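PDB 3MAY: possible exported protein from Mycobacterium tuberculosis, which binds heme, free or taken from host hemoglobin, and delivers it to the membrane proteins MmpL3 and MmpL11 as part of a heme-iron acquisition system. Local coordinates for residues G23-L26 with D27-E31. Sequence-based numbering, arbitrary orientation.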
loop_
_atom_site.group_PDB
_atom_site.type_symbol
_atom_site.label_atom_id
_atom_site.label_comp_id
_atom_site.label_asym_id
_atom_site.label_seq_id
_atom_site.Cartn_x
_atom_site.Cartn_y
_atom_site.Cartn_z
ATOM N N GLY C 23 13.894 -4.261 14.608
ATOM C CA GLY C 23 14.265 -5.669 14.625
ATOM C C GLY C 23 14.655 -6.099 16.045
ATOM O O GLY C 23 14.217 -7.151 16.527
ATOM N N ASP C 24 15.479 -5.300 16.731
ATOM C CA ASP C 24 15.786 -5.571 18.130
ATOM C C ASP C 24 14.527 -5.662 19.022
ATOM O O ASP C 24 14.424 -6.561 19.854
ATOM C CB ASP C 24 16.715 -4.480 18.674
ATOM C CG ASP C 24 18.082 -4.510 18.057
ATOM O OD1 ASP C 24 18.481 -5.530 17.473
ATOM O OD2 ASP C 24 18.781 -3.506 18.163
ATOM N N TYR C 25 13.539 -4.785 18.821
ATOM C CA TYR C 25 12.342 -4.794 19.638
ATOM C C TYR C 25 11.553 -6.055 19.410
ATOM O O TYR C 25 11.095 -6.672 20.353
ATOM C CB TYR C 25 11.475 -3.609 19.288
ATOM C CG TYR C 25 10.194 -3.532 20.059
ATOM C CD1 TYR C 25 10.193 -3.102 21.366
ATOM C CD2 TYR C 25 8.968 -3.874 19.490
ATOM C CE1 TYR C 25 9.012 -3.014 22.090
ATOM C CE2 TYR C 25 7.738 -3.806 20.246
ATOM C CZ TYR C 25 7.786 -3.360 21.554
ATOM O OH TYR C 25 6.641 -3.237 22.404
ATOM N N LEU C 26 11.394 -6.469 18.157
ATOM C CA LEU C 26 10.593 -7.685 17.845
ATOM C C LEU C 26 11.358 -8.878 18.325
ATOM O O LEU C 26 10.805 -9.867 18.833
ATOM C CB LEU C 26 10.448 -7.842 16.346
ATOM C CG LEU C 26 9.597 -6.811 15.717
ATOM C CD1 LEU C 26 9.546 -7.089 14.182
ATOM C CD2 LEU C 26 8.170 -6.914 16.333
ATOM N N ASP C 27 12.659 -8.793 18.176
ATOM C CA ASP C 27 13.432 -9.920 18.589
ATOM C C ASP C 27 13.276 -10.126 20.087
ATOM O O ASP C 27 13.384 -11.232 20.627
ATOM C CB ASP C 27 14.870 -9.634 18.318
ATOM C CG ASP C 27 15.579 -10.793 18.361
ATOM O OD1 ASP C 27 16.101 -11.081 19.477
ATOM O OD2 ASP C 27 15.392 -11.519 17.351
ATOM N N SER C 28 13.034 -9.000 20.764
ATOM C CA SER C 28 12.880 -9.099 22.141
ATOM C C SER C 28 11.447 -9.189 22.594
ATOM O O SER C 28 11.214 -9.265 23.790
ATOM C CB SER C 28 13.555 -7.933 22.784
ATOM O OG SER C 28 12.530 -7.256 23.403
ATOM N N HIS C 29 10.487 -9.203 21.675
ATOM C CA HIS C 29 9.060 -9.350 22.017
ATOM C C HIS C 29 8.398 -10.329 21.081
ATOM O O HIS C 29 7.582 -9.930 20.214
ATOM C CB HIS C 29 8.318 -8.006 21.902
ATOM C CG HIS C 29 8.603 -7.054 23.020
ATOM N ND1 HIS C 29 9.582 -6.081 22.949
ATOM C CD2 HIS C 29 8.084 -6.974 24.271
ATOM C CE1 HIS C 29 9.623 -5.413 24.093
ATOM N NE2 HIS C 29 8.712 -5.929 24.905
ATOM N N PRO C 30 8.652 -11.627 21.277
ATOM C CA PRO C 30 8.235 -12.701 20.331
ATOM C C PRO C 30 6.752 -12.790 19.981
ATOM O O PRO C 30 6.393 -13.436 18.972
ATOM C CB PRO C 30 8.633 -13.992 21.057
ATOM C CG PRO C 30 8.690 -13.570 22.492
ATOM C CD PRO C 30 9.178 -12.162 22.528
ATOM N N GLU C 31 5.887 -12.202 20.772
ATOM C CA GLU C 31 4.445 -12.254 20.473
ATOM C C GLU C 31 4.128 -11.153 19.464
ATOM O O GLU C 31 3.309 -11.308 18.576
ATOM C CB GLU C 31 3.580 -12.112 21.745
ATOM C CG GLU C 31 3.851 -13.191 22.840
ATOM C CD GLU C 31 4.001 -12.566 24.258
ATOM O OE1 GLU C 31 5.156 -12.629 24.853
ATOM O OE2 GLU C 31 2.956 -12.020 24.773
#
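The carbonyl oxygen of Tyr25 gathers three donors where helix 8-27 runs out: His29 ND1 at 3.1 Å, and more weakly the amide and the hydroxyl of Ser28. The imidazole bond has the better geometry, with an N-H...O angle of 148° and Tyr25 O lying close to the ring plane, at the imidazole edge. Because a carbonyl oxygen can only accept, the bond is consistent with a proton on ND1. The same imidazole also lies over the phenol of its acceptor residue. His29 ND1 sits above one face of the Tyr25 ring, displaced toward the CE1 side, and the ring centroids are 4.2 Å apart; with the planes inclined at 37°, the pair is oblique, neither a parallel stack nor edge-to-face. Tyr25 reaches this place because CG is anti to the backbone N (chi1 179°), which sends the phenol along the chain toward His29. Its OH is hydrogen-bonded to Asp65 of the same chain, while Val62 and Leu69 of helix 60-69 pack on the side chain.

The backbone records the helix ending. Asp27 N still bonds Gly23 O at 2.8 Å and Ser28 N bonds Asp24 O at 3.0 Å, both i to i+4, and His29 N bonds Leu26 O at 2.9 Å. His29 is then the N-cap residue of helix 30-41. Outward, Asp27 makes a salt bridge to Arg13 of the second subunit.

Tyr25 is probably the axial ligand of heme iron and His29 another heme-binding residue, with the His55 side chain, likewise implicated, about 7 Å from that of His29. The imidazole is tied to Tyr25 twice, by its ND1 bond to the main-chain carbonyl and by its contact with the phenol face. Together with the Asp65 bond, that ring contact would help fix the phenol's position and rotation, consistent with axial ligation.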